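PDB 4YAG: C alpha-dehydrogenase from Sphingobium sp. SYK-6, which probably oxidises the C alpha alcohol of lignin-derived beta-aryl ethers to a ketone, as an NAD(H)-binding member of the short-chain dehydrogenase/reductase family. Local coordinates for residues Ser15-Gly20 with Gly189-Arg194; Asp36-His41 with Ser198-Pro203; Arg62-Asp67 with Pro203-Ala208. All coordinates share one frame; numbering follows the deposited sequence.

Interaction 1: residues Ser15-Gly20 with Gly189-Arg194; sequences SGIGFG and GPIKSR. With NAI (1,4-dihydronicotinamide adenine dinucleotide), chain C.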
# COMPACT_ATOMS: atom_id res chain seq x y z
N SER A 15 -22.40 -5.44 8.74
CA SER A 15 -23.04 -4.56 7.78
C SER A 15 -22.56 -4.89 6.37
O SER A 15 -21.52 -5.53 6.19
CB SER A 15 -22.68 -3.11 8.10
OG SER A 15 -23.35 -2.20 7.24
N GLY A 16 -23.34 -4.47 5.38
CA GLY A 16 -22.84 -4.41 4.01
C GLY A 16 -22.31 -5.74 3.49
O GLY A 16 -22.93 -6.79 3.66
N ILE A 17 -21.19 -5.67 2.77
CA ILE A 17 -20.59 -6.85 2.15
C ILE A 17 -20.29 -7.95 3.17
O ILE A 17 -20.61 -9.13 2.94
CB ILE A 17 -19.32 -6.44 1.40
CG1 ILE A 17 -19.70 -5.54 0.22
CG2 ILE A 17 -18.53 -7.66 0.96
CD1 ILE A 17 -18.49 -4.97 -0.53
N GLY A 18 -19.69 -7.58 4.29
CA GLY A 18 -19.36 -8.57 5.29
C GLY A 18 -20.59 -9.31 5.77
O GLY A 18 -20.56 -10.51 6.02
N PHE A 19 -21.68 -8.59 5.95
CA PHE A 19 -22.90 -9.21 6.42
C PHE A 19 -23.51 -10.12 5.33
O PHE A 19 -24.10 -11.16 5.63
CB PHE A 19 -23.88 -8.12 6.88
CG PHE A 19 -25.19 -8.65 7.38
CD1 PHE A 19 -25.25 -9.37 8.55
CD2 PHE A 19 -26.36 -8.39 6.69
CE1 PHE A 19 -26.49 -9.85 9.01
CE2 PHE A 19 -27.58 -8.86 7.15
CZ PHE A 19 -27.62 -9.59 8.31
N GLY A 20 -23.35 -9.75 4.07
CA GLY A 20 -23.78 -10.59 2.96
C GLY A 20 -22.97 -11.88 2.93
O GLY A 20 -23.52 -12.97 2.72
N GLY A 189 -17.16 -3.56 -7.23
CA GLY A 189 -17.75 -2.33 -7.71
C GLY A 189 -18.82 -1.90 -6.71
O GLY A 189 -18.76 -2.25 -5.55
N PRO A 190 -19.81 -1.14 -7.17
CA PRO A 190 -20.81 -0.58 -6.24
C PRO A 190 -21.76 -1.61 -5.63
O PRO A 190 -22.55 -2.23 -6.35
CB PRO A 190 -21.57 0.43 -7.10
CG PRO A 190 -20.74 0.64 -8.32
CD PRO A 190 -19.97 -0.62 -8.54
N ILE A 191 -21.66 -1.78 -4.31
CA ILE A 191 -22.51 -2.70 -3.56
C ILE A 191 -23.30 -1.89 -2.53
O ILE A 191 -22.75 -0.99 -1.88
CB ILE A 191 -21.68 -3.74 -2.79
CG1 ILE A 191 -20.54 -4.31 -3.65
CG2 ILE A 191 -22.58 -4.85 -2.21
CD1 ILE A 191 -21.00 -4.99 -4.90
N LYS A 192 -24.58 -2.22 -2.38
CA LYS A 192 -25.40 -1.60 -1.33
C LYS A 192 -24.80 -1.89 0.03
O LYS A 192 -24.58 -3.03 0.40
CB LYS A 192 -26.82 -2.13 -1.36
CG LYS A 192 -27.60 -1.80 -2.60
CD LYS A 192 -29.04 -2.31 -2.49
CE LYS A 192 -29.82 -2.07 -3.77
NZ LYS A 192 -31.13 -2.79 -3.75
N SER A 193 -24.54 -0.84 0.80
CA SER A 193 -23.91 -0.99 2.10
C SER A 193 -24.10 0.27 2.92
O SER A 193 -24.83 1.18 2.51
CB SER A 193 -22.43 -1.30 1.96
OG SER A 193 -21.69 -0.11 1.70
N ARG A 194 -23.43 0.34 4.06
CA ARG A 194 -23.50 1.52 4.91
C ARG A 194 -22.15 2.23 5.03
O ARG A 194 -21.90 2.93 6.01
CB ARG A 194 -24.04 1.14 6.29
CG ARG A 194 -25.51 0.78 6.22
CD ARG A 194 -26.15 0.56 7.59
NE ARG A 194 -25.80 -0.76 8.12
CZ ARG A 194 -26.32 -1.26 9.24
NH1 ARG A 194 -27.17 -0.53 9.95
NH2 ARG A 194 -25.98 -2.47 9.67
PA NAI C . -20.18 -1.10 5.54
O1A NAI C . -19.84 0.18 6.26
O2A NAI C . -21.65 -1.38 5.31
O5B NAI C . -19.55 -2.33 6.28
C5B NAI C . -18.28 -2.21 6.86
C4B NAI C . -18.38 -2.56 8.29
O4B NAI C . -16.99 -2.54 8.76
C3B NAI C . -19.17 -1.67 9.14
O3B NAI C . -20.15 -2.38 9.92
C2B NAI C . -18.20 -0.97 9.95
O2B NAI C . -18.69 -0.56 11.23
C1B NAI C . -17.05 -1.87 10.03
N9A NAI C . -15.81 -1.22 10.32
C8A NAI C . -15.33 -0.02 9.82
N7A NAI C . -14.15 0.28 10.38
C5A NAI C . -13.81 -0.72 11.26
C6A NAI C . -12.75 -0.98 12.12
N6A NAI C . -11.72 -0.04 12.26
N1A NAI C . -12.74 -2.11 12.87
C2A NAI C . -13.77 -2.99 12.79
N3A NAI C . -14.82 -2.79 11.98
C4A NAI C . -14.87 -1.68 11.22
O3 NAI C . -19.45 -0.94 4.14
PN NAI C . -19.04 -2.03 3.03
O1N NAI C . -19.77 -3.36 3.21
O2N NAI C . -19.31 -1.35 1.71
O5D NAI C . -17.46 -2.22 3.28
C5D NAI C . -16.84 -3.51 3.27
C4D NAI C . -15.60 -3.47 2.46
O4D NAI C . -15.98 -3.37 1.04
C3D NAI C . -14.73 -2.32 2.74
O3D NAI C . -13.36 -2.78 2.84
C2D NAI C . -14.88 -1.43 1.59
O2D NAI C . -13.70 -0.64 1.39
C1D NAI C . -15.10 -2.33 0.47
N1N NAI C . -15.73 -1.87 -0.71
C2N NAI C . -17.05 -1.49 -0.77
C3N NAI C . -17.59 -1.08 -1.98
C7N NAI C . -19.01 -0.66 -2.08
O7N NAI C . -19.49 -0.15 -3.12
N7N NAI C . -19.88 -0.96 -0.94
C4N NAI C . -16.83 -1.04 -3.14
C5N NAI C . -15.52 -1.48 -3.07
C6N NAI C . -14.99 -1.90 -1.88

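Interaction 2: residues Asp36-His41 with Ser198-Pro203; sequences DIRQDH and SGQNRP. With NAI (1,4-dihydronicotinamide adenine dinucleotide), chain C.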
# COMPACT_ATOMS: atom_id res chain seq x y z
N ASP A 36 -16.66 -6.12 14.61
CA ASP A 36 -17.05 -4.81 14.06
C ASP A 36 -16.84 -3.74 15.11
O ASP A 36 -16.99 -3.99 16.32
CB ASP A 36 -18.53 -4.88 13.66
CG ASP A 36 -18.91 -3.89 12.58
OD1 ASP A 36 -18.96 -2.68 12.88
OD2 ASP A 36 -19.16 -4.34 11.43
N ILE A 37 -16.57 -2.53 14.66
CA ILE A 37 -16.34 -1.42 15.57
C ILE A 37 -17.65 -0.77 16.03
O ILE A 37 -17.67 -0.02 17.00
CB ILE A 37 -15.38 -0.37 14.90
CG1 ILE A 37 -14.70 0.50 15.95
CG2 ILE A 37 -16.13 0.48 13.89
CD1 ILE A 37 -13.61 1.37 15.35
N ARG A 38 -18.75 -1.07 15.34
CA ARG A 38 -20.05 -0.46 15.63
C ARG A 38 -20.95 -1.40 16.43
O ARG A 38 -21.42 -2.40 15.90
CB ARG A 38 -20.74 -0.08 14.32
CG ARG A 38 -20.11 1.14 13.62
CD ARG A 38 -20.59 2.46 14.20
NE ARG A 38 -22.03 2.65 14.05
CZ ARG A 38 -22.61 3.12 12.95
NH1 ARG A 38 -21.87 3.46 11.89
NH2 ARG A 38 -23.93 3.23 12.90
N GLN A 39 -21.17 -1.06 17.69
CA GLN A 39 -22.01 -1.89 18.55
C GLN A 39 -23.43 -1.97 18.00
O GLN A 39 -24.06 -3.03 18.09
CB GLN A 39 -22.04 -1.37 19.98
CG GLN A 39 -22.75 -2.34 20.94
CD GLN A 39 -22.07 -3.69 21.02
OE1 GLN A 39 -20.91 -3.79 21.45
NE2 GLN A 39 -22.78 -4.74 20.62
N ASP A 40 -23.93 -0.87 17.44
CA ASP A 40 -25.29 -0.89 16.92
C ASP A 40 -25.44 -1.82 15.71
O ASP A 40 -26.46 -2.52 15.58
CB ASP A 40 -25.83 0.53 16.64
CG ASP A 40 -24.97 1.32 15.67
OD1 ASP A 40 -23.79 0.99 15.46
OD2 ASP A 40 -25.48 2.32 15.13
N HIS A 41 -24.42 -1.86 14.85
CA HIS A 41 -24.41 -2.81 13.75
C HIS A 41 -24.40 -4.25 14.30
O HIS A 41 -25.14 -5.10 13.81
CB HIS A 41 -23.20 -2.60 12.82
CG HIS A 41 -23.28 -1.34 12.02
ND1 HIS A 41 -22.32 -1.01 11.06
CD2 HIS A 41 -24.17 -0.33 11.98
CE1 HIS A 41 -22.64 0.12 10.50
NE2 HIS A 41 -23.76 0.58 11.04
N SER A 198 -18.96 6.10 7.18
CA SER A 198 -17.54 6.02 7.53
C SER A 198 -17.09 7.04 8.57
O SER A 198 -16.26 6.74 9.43
CB SER A 198 -16.67 6.16 6.28
OG SER A 198 -16.64 4.95 5.55
N GLY A 199 -17.64 8.25 8.52
CA GLY A 199 -17.29 9.25 9.51
C GLY A 199 -17.55 8.79 10.93
O GLY A 199 -16.74 9.04 11.83
N GLN A 200 -18.68 8.13 11.14
CA GLN A 200 -19.03 7.55 12.45
C GLN A 200 -18.07 6.42 12.85
O GLN A 200 -17.96 6.09 14.03
CB GLN A 200 -20.41 6.90 12.42
CG GLN A 200 -21.60 7.78 12.36
CD GLN A 200 -22.85 6.96 12.63
OE1 GLN A 200 -23.06 6.45 13.74
NE2 GLN A 200 -23.66 6.76 11.60
N ASN A 201 -17.45 5.79 11.86
CA ASN A 201 -16.66 4.59 12.10
C ASN A 201 -15.19 4.91 12.33
O ASN A 201 -14.45 4.04 12.76
CB ASN A 201 -16.79 3.61 10.93
CG ASN A 201 -18.22 3.18 10.69
OD1 ASN A 201 -19.06 3.31 11.58
ND2 ASN A 201 -18.51 2.66 9.49
N ARG A 202 -14.79 6.14 12.05
CA ARG A 202 -13.40 6.55 12.23
C ARG A 202 -13.02 6.40 13.70
O ARG A 202 -13.69 6.96 14.57
CB ARG A 202 -13.23 8.01 11.82
CG ARG A 202 -11.81 8.54 11.94
CD ARG A 202 -11.72 10.04 11.66
NE ARG A 202 -11.79 10.38 10.24
CZ ARG A 202 -10.79 10.87 9.49
NH1 ARG A 202 -9.58 11.09 9.99
NH2 ARG A 202 -11.01 11.14 8.21
N PRO A 203 -11.95 5.64 14.00
CA PRO A 203 -11.59 5.53 15.41
C PRO A 203 -11.25 6.88 16.03
O PRO A 203 -10.77 7.79 15.36
CB PRO A 203 -10.37 4.61 15.40
CG PRO A 203 -10.53 3.77 14.15
CD PRO A 203 -11.16 4.72 13.15
PA NAI C . -20.18 -1.10 5.54
O1A NAI C . -19.84 0.18 6.26
O2A NAI C . -21.65 -1.38 5.31
O5B NAI C . -19.55 -2.33 6.28
C5B NAI C . -18.28 -2.21 6.86
C4B NAI C . -18.38 -2.56 8.29
O4B NAI C . -16.99 -2.54 8.76
C3B NAI C . -19.17 -1.67 9.14
O3B NAI C . -20.15 -2.38 9.92
C2B NAI C . -18.20 -0.97 9.95
O2B NAI C . -18.69 -0.56 11.23
C1B NAI C . -17.05 -1.87 10.03
N9A NAI C . -15.81 -1.22 10.32
C8A NAI C . -15.33 -0.02 9.82
N7A NAI C . -14.15 0.28 10.38
C5A NAI C . -13.81 -0.72 11.26
C6A NAI C . -12.75 -0.98 12.12
N6A NAI C . -11.72 -0.04 12.26
N1A NAI C . -12.74 -2.11 12.87
C2A NAI C . -13.77 -2.99 12.79
N3A NAI C . -14.82 -2.79 11.98
C4A NAI C . -14.87 -1.68 11.22
O3 NAI C . -19.45 -0.94 4.14
PN NAI C . -19.04 -2.03 3.03
O1N NAI C . -19.77 -3.36 3.21
O2N NAI C . -19.31 -1.35 1.71
O5D NAI C . -17.46 -2.22 3.28
C5D NAI C . -16.84 -3.51 3.27
C4D NAI C . -15.60 -3.47 2.46
O4D NAI C . -15.98 -3.37 1.04
C3D NAI C . -14.73 -2.32 2.74
O3D NAI C . -13.36 -2.78 2.84
C2D NAI C . -14.88 -1.43 1.59
O2D NAI C . -13.70 -0.64 1.39
C1D NAI C . -15.10 -2.33 0.47
N1N NAI C . -15.73 -1.87 -0.71
C2N NAI C . -17.05 -1.49 -0.77
C3N NAI C . -17.59 -1.08 -1.98
C7N NAI C . -19.01 -0.66 -2.08
O7N NAI C . -19.49 -0.15 -3.12
N7N NAI C . -19.88 -0.96 -0.94
C4N NAI C . -16.83 -1.04 -3.14
C5N NAI C . -15.52 -1.48 -3.07
C6N NAI C . -14.99 -1.90 -1.88

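Interaction 3: residues Arg62-Asp67 with Pro203-Ala208; sequences RLDVSD and PERFRA. With NAI (1,4-dihydronicotinamide adenine dinucleotide), chain C.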
# COMPACT_ATOMS: atom_id res chain seq x y z
N ARG A 62 -16.96 -6.73 19.48
CA ARG A 62 -16.71 -5.33 19.16
C ARG A 62 -15.20 -5.08 19.22
O ARG A 62 -14.56 -5.29 20.27
CB ARG A 62 -17.44 -4.42 20.13
CG ARG A 62 -17.25 -2.94 19.79
CD ARG A 62 -18.07 -2.05 20.66
NE ARG A 62 -17.76 -0.65 20.43
CZ ARG A 62 -16.88 0.07 21.14
NH1 ARG A 62 -16.21 -0.48 22.15
NH2 ARG A 62 -16.68 1.34 20.83
N LEU A 63 -14.64 -4.59 18.11
CA LEU A 63 -13.22 -4.30 18.07
C LEU A 63 -12.91 -3.36 16.92
O LEU A 63 -13.73 -3.15 16.04
CB LEU A 63 -12.37 -5.57 17.94
CG LEU A 63 -12.62 -6.51 16.77
CD1 LEU A 63 -12.12 -5.96 15.44
CD2 LEU A 63 -11.95 -7.87 17.04
N ASP A 64 -11.73 -2.77 17.00
CA ASP A 64 -11.11 -1.97 15.94
C ASP A 64 -9.99 -2.82 15.32
O ASP A 64 -9.05 -3.19 16.03
CB ASP A 64 -10.54 -0.72 16.58
CG ASP A 64 -9.78 0.18 15.61
OD1 ASP A 64 -9.65 -0.11 14.42
OD2 ASP A 64 -9.31 1.24 16.10
N VAL A 65 -10.09 -3.13 14.02
CA VAL A 65 -9.11 -4.00 13.35
C VAL A 65 -7.70 -3.41 13.35
O VAL A 65 -6.72 -4.13 13.13
CB VAL A 65 -9.50 -4.34 11.89
CG1 VAL A 65 -10.79 -5.17 11.87
CG2 VAL A 65 -9.65 -3.07 11.05
N SER A 66 -7.60 -2.11 13.61
CA SER A 66 -6.29 -1.45 13.62
C SER A 66 -5.66 -1.45 15.01
O SER A 66 -4.57 -0.90 15.22
CB SER A 66 -6.37 -0.03 13.03
OG SER A 66 -7.14 0.83 13.81
N ASP A 67 -6.32 -2.11 15.96
CA ASP A 67 -5.79 -2.25 17.32
C ASP A 67 -5.25 -3.68 17.47
O ASP A 67 -6.01 -4.66 17.56
CB ASP A 67 -6.87 -1.94 18.35
CG ASP A 67 -6.36 -1.99 19.79
OD1 ASP A 67 -5.57 -2.90 20.13
OD2 ASP A 67 -6.81 -1.14 20.60
N PRO A 203 -11.95 5.64 14.00
CA PRO A 203 -11.59 5.53 15.41
C PRO A 203 -11.25 6.88 16.03
O PRO A 203 -10.77 7.79 15.36
CB PRO A 203 -10.37 4.61 15.40
CG PRO A 203 -10.53 3.77 14.15
CD PRO A 203 -11.16 4.72 13.15
N GLU A 204 -11.52 7.01 17.32
CA GLU A 204 -11.37 8.28 18.01
C GLU A 204 -10.00 8.93 17.80
O GLU A 204 -9.89 10.15 17.64
CB GLU A 204 -11.63 8.09 19.51
CG GLU A 204 -11.57 9.39 20.32
CD GLU A 204 -12.67 10.37 19.94
OE1 GLU A 204 -13.77 9.92 19.53
OE2 GLU A 204 -12.43 11.60 20.03
N ARG A 205 -8.95 8.13 17.79
CA ARG A 205 -7.60 8.69 17.77
C ARG A 205 -7.27 9.37 16.45
O ARG A 205 -6.29 10.12 16.37
CB ARG A 205 -6.57 7.62 18.08
CG ARG A 205 -6.42 6.57 17.02
CD ARG A 205 -5.55 5.45 17.54
NE ARG A 205 -5.16 4.47 16.54
CZ ARG A 205 -5.95 3.49 16.09
NH1 ARG A 205 -7.20 3.37 16.54
NH2 ARG A 205 -5.49 2.62 15.21
N PHE A 206 -8.05 9.10 15.40
CA PHE A 206 -7.81 9.72 14.10
C PHE A 206 -8.68 10.96 13.82
O PHE A 206 -8.60 11.54 12.73
CB PHE A 206 -8.03 8.71 12.97
CG PHE A 206 -7.07 7.55 13.00
CD1 PHE A 206 -5.71 7.74 12.83
CD2 PHE A 206 -7.54 6.25 13.18
CE1 PHE A 206 -4.85 6.70 12.85
CE2 PHE A 206 -6.66 5.20 13.20
CZ PHE A 206 -5.32 5.42 13.03
N ARG A 207 -9.51 11.35 14.77
CA ARG A 207 -10.48 12.45 14.56
C ARG A 207 -9.86 13.83 14.65
O ARG A 207 -10.07 14.68 13.77
CB ARG A 207 -11.65 12.34 15.55
CG ARG A 207 -12.48 11.12 15.30
CD ARG A 207 -13.63 10.91 16.28
NE ARG A 207 -14.35 9.74 15.77
CZ ARG A 207 -15.65 9.69 15.50
NH1 ARG A 207 -16.45 10.73 15.76
NH2 ARG A 207 -16.16 8.58 14.99
N ALA A 208 -9.10 14.07 15.72
CA ALA A 208 -8.51 15.39 15.93
C ALA A 208 -7.49 15.68 14.84
O ALA A 208 -6.59 14.89 14.61
CB ALA A 208 -7.85 15.47 17.29
PA NAI C . -20.18 -1.10 5.54
O1A NAI C . -19.84 0.18 6.26
O2A NAI C . -21.65 -1.38 5.31
O5B NAI C . -19.55 -2.33 6.28
C5B NAI C . -18.28 -2.21 6.86
C4B NAI C . -18.38 -2.56 8.29
O4B NAI C . -16.99 -2.54 8.76
C3B NAI C . -19.17 -1.67 9.14
O3B NAI C . -20.15 -2.38 9.92
C2B NAI C . -18.20 -0.97 9.95
O2B NAI C . -18.69 -0.56 11.23
C1B NAI C . -17.05 -1.87 10.03
N9A NAI C . -15.81 -1.22 10.32
C8A NAI C . -15.33 -0.02 9.82
N7A NAI C . -14.15 0.28 10.38
C5A NAI C . -13.81 -0.72 11.26
C6A NAI C . -12.75 -0.98 12.12
N6A NAI C . -11.72 -0.04 12.26
N1A NAI C . -12.74 -2.11 12.87
C2A NAI C . -13.77 -2.99 12.79
N3A NAI C . -14.82 -2.79 11.98
C4A NAI C . -14.87 -1.68 11.22
O3 NAI C . -19.45 -0.94 4.14
PN NAI C . -19.04 -2.03 3.03
O1N NAI C . -19.77 -3.36 3.21
O2N NAI C . -19.31 -1.35 1.71
O5D NAI C . -17.46 -2.22 3.28
C5D NAI C . -16.84 -3.51 3.27
C4D NAI C . -15.60 -3.47 2.46
O4D NAI C . -15.98 -3.37 1.04
C3D NAI C . -14.73 -2.32 2.74
O3D NAI C . -13.36 -2.78 2.84
C2D NAI C . -14.88 -1.43 1.59
O2D NAI C . -13.70 -0.64 1.39
C1D NAI C . -15.10 -2.33 0.47
N1N NAI C . -15.73 -1.87 -0.71
C2N NAI C . -17.05 -1.49 -0.77
C3N NAI C . -17.59 -1.08 -1.98
C7N NAI C . -19.01 -0.66 -2.08
O7N NAI C . -19.49 -0.15 -3.12
N7N NAI C . -19.88 -0.96 -0.94
C4N NAI C . -16.83 -1.04 -3.14
C5N NAI C . -15.52 -1.48 -3.07
C6N NAI C . -14.99 -1.90 -1.88

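Interaction 1: residues Ser15-Gly20 with Gly189-Arg194
Ser15 and Arg194 meet side chain to side chain: NE of Arg194 donates to OG of Ser15 at 3.0 Å (N-H...O 157°), the hydroxyl sitting near the guanidinium edge, tilted a little from its plane. With OG anti to the backbone N (chi1 -176°), the Ser15 hydroxyl faces both this N-H and the cofactor, and passes its own hydrogen to O2A of NADH at 2.7 Å. Arg194 N donates to O2A as well, at 2.8 Å, so one oxygen of the adenosine-side phosphate is gripped from both segments. A bend of the Arg194 chain at chi3 lays the guanidinium beside Ser15 and sends NH1 to a salt bridge with Glu44. On the apolar side, CD1 of Ile17 comes to 3.8 Å from CG1 of Ile191, the two side chains crossing at about a right angle, and this methyl also lies against the ribose and dihydronicotinamide of NADH. The backbone of Ile191 holds the carboxamide with a pair of bonds, N to O7N and O to N7N, each 3.0 Å. Between these patches Gly16 passes close to Ser193, where a side chain would run into CB of Ser193 and O1N of NADH; Ile17 N donates to O1N and Ser193 OG to O2N. This is the glycine-rich turn of the Rossmann fold, heading helix 16-27 and closed over the pyrophosphate by the loop after strand 181-187.

Interaction 2: residues Asp36-His41 with Ser198-Pro203
Gln200 and Asn201 both come up against the guanidinium of Arg38, but in different ways. OE1 of Gln200 sits over the centre of one face of that group, 3.4 Å from NH2, where no N-H points well at it, so this is polar packing and not a hydrogen bond. On the other face, toward the rim, lies NE2 of His41. Asn201 comes in at the edge: its OD1 accepts from NH1 of Arg38 at 2.8 Å, in the guanidinium plane and on a carbonyl lone pair, with a nearly straight N-H...O angle of 167°. Arg38 can reach it because its chain folds at chi2 and chi3 (-81° and -62°), which also lets NE and NH2 grip Asp40 side-on, NE lying 2.8 Å from OD1. Asp36, ending strand 31-36, is the acidic residue that holds the adenosine ribose in many NAD-dependent Rossmann enzymes; here its OD1 and OD2 take O2B and O3B of NADH, and OD1 also accepts from Arg38 N, an Asx turn. The backbone O of Asn201 lies 3.8 Å from CD1 of Ile37, whose CG2 branch packs on the adenine. At Pro203, CG meets that same CD1 at 4.1 Å, and helix 105-133 backs the proline through Tyr110 and Ile114.

Interaction 3: residues Arg62-Asp67 with Pro203-Ala208
Arg205, its chain extended from CG to NE, reaches Asp64 and Ser66 with the two ends of its guanidinium, both bonds close to the plane of that group. NH1 makes a salt bridge with OD2 of Asp64 at 3.0 Å, nearly in line with the C-O bond, the carboxylate and guanidinium planes 44° apart. NH2 bonds an uncharged acceptor, OG of Ser66, at 2.8 Å. Within residues 62-67, Ser66 OG donates in turn to OD1 of Asp64 at 2.7 Å, and Ser66 N reaches it from the same face, forming an Asx turn inside the type I turn Asp64-Asp67. This loop after strand 58-62 is the adenine end of the Rossmann cofactor site: N6A of NADH donates to Asp64 OD1 at 3.0 Å, and Val65 N to N1A at 3.1 Å. Replacing Asp64 by an alanine would probably leave the charge of Arg205 without its mate, the adenine amino group without this acceptor, and the hydroxyl and N-H of Ser66 without the oxygen that closes the Asx turn. Carbon packing completes the contact: CG of Pro203 lies 3.4 Å from Asp64 OD2, while within residues 203-208 CE2 of Phe206 sits over one face of the Arg205 guanidinium.

From the N terminus, the chain lays down residues 15-20, 36-41 and 62-67, each at or just past the C-terminal end of one of the first three strands. The later partners follow in the same order, 189-194, 198-203 and 203-208, so the three closed loops cross and none nests in another. Interactions 2 and 3 share Pro203 and touch, as in the backbone bond between Asp36 and Leu63. Interaction 1 reaches interaction 2 where Arg194 and Ser15 pack on His41, whereas interactions 1 and 3 stay about 11 Å apart at their nearest atoms. Together they fasten the segment after strand 181-187 along NADH, from nicotinamide to adenine.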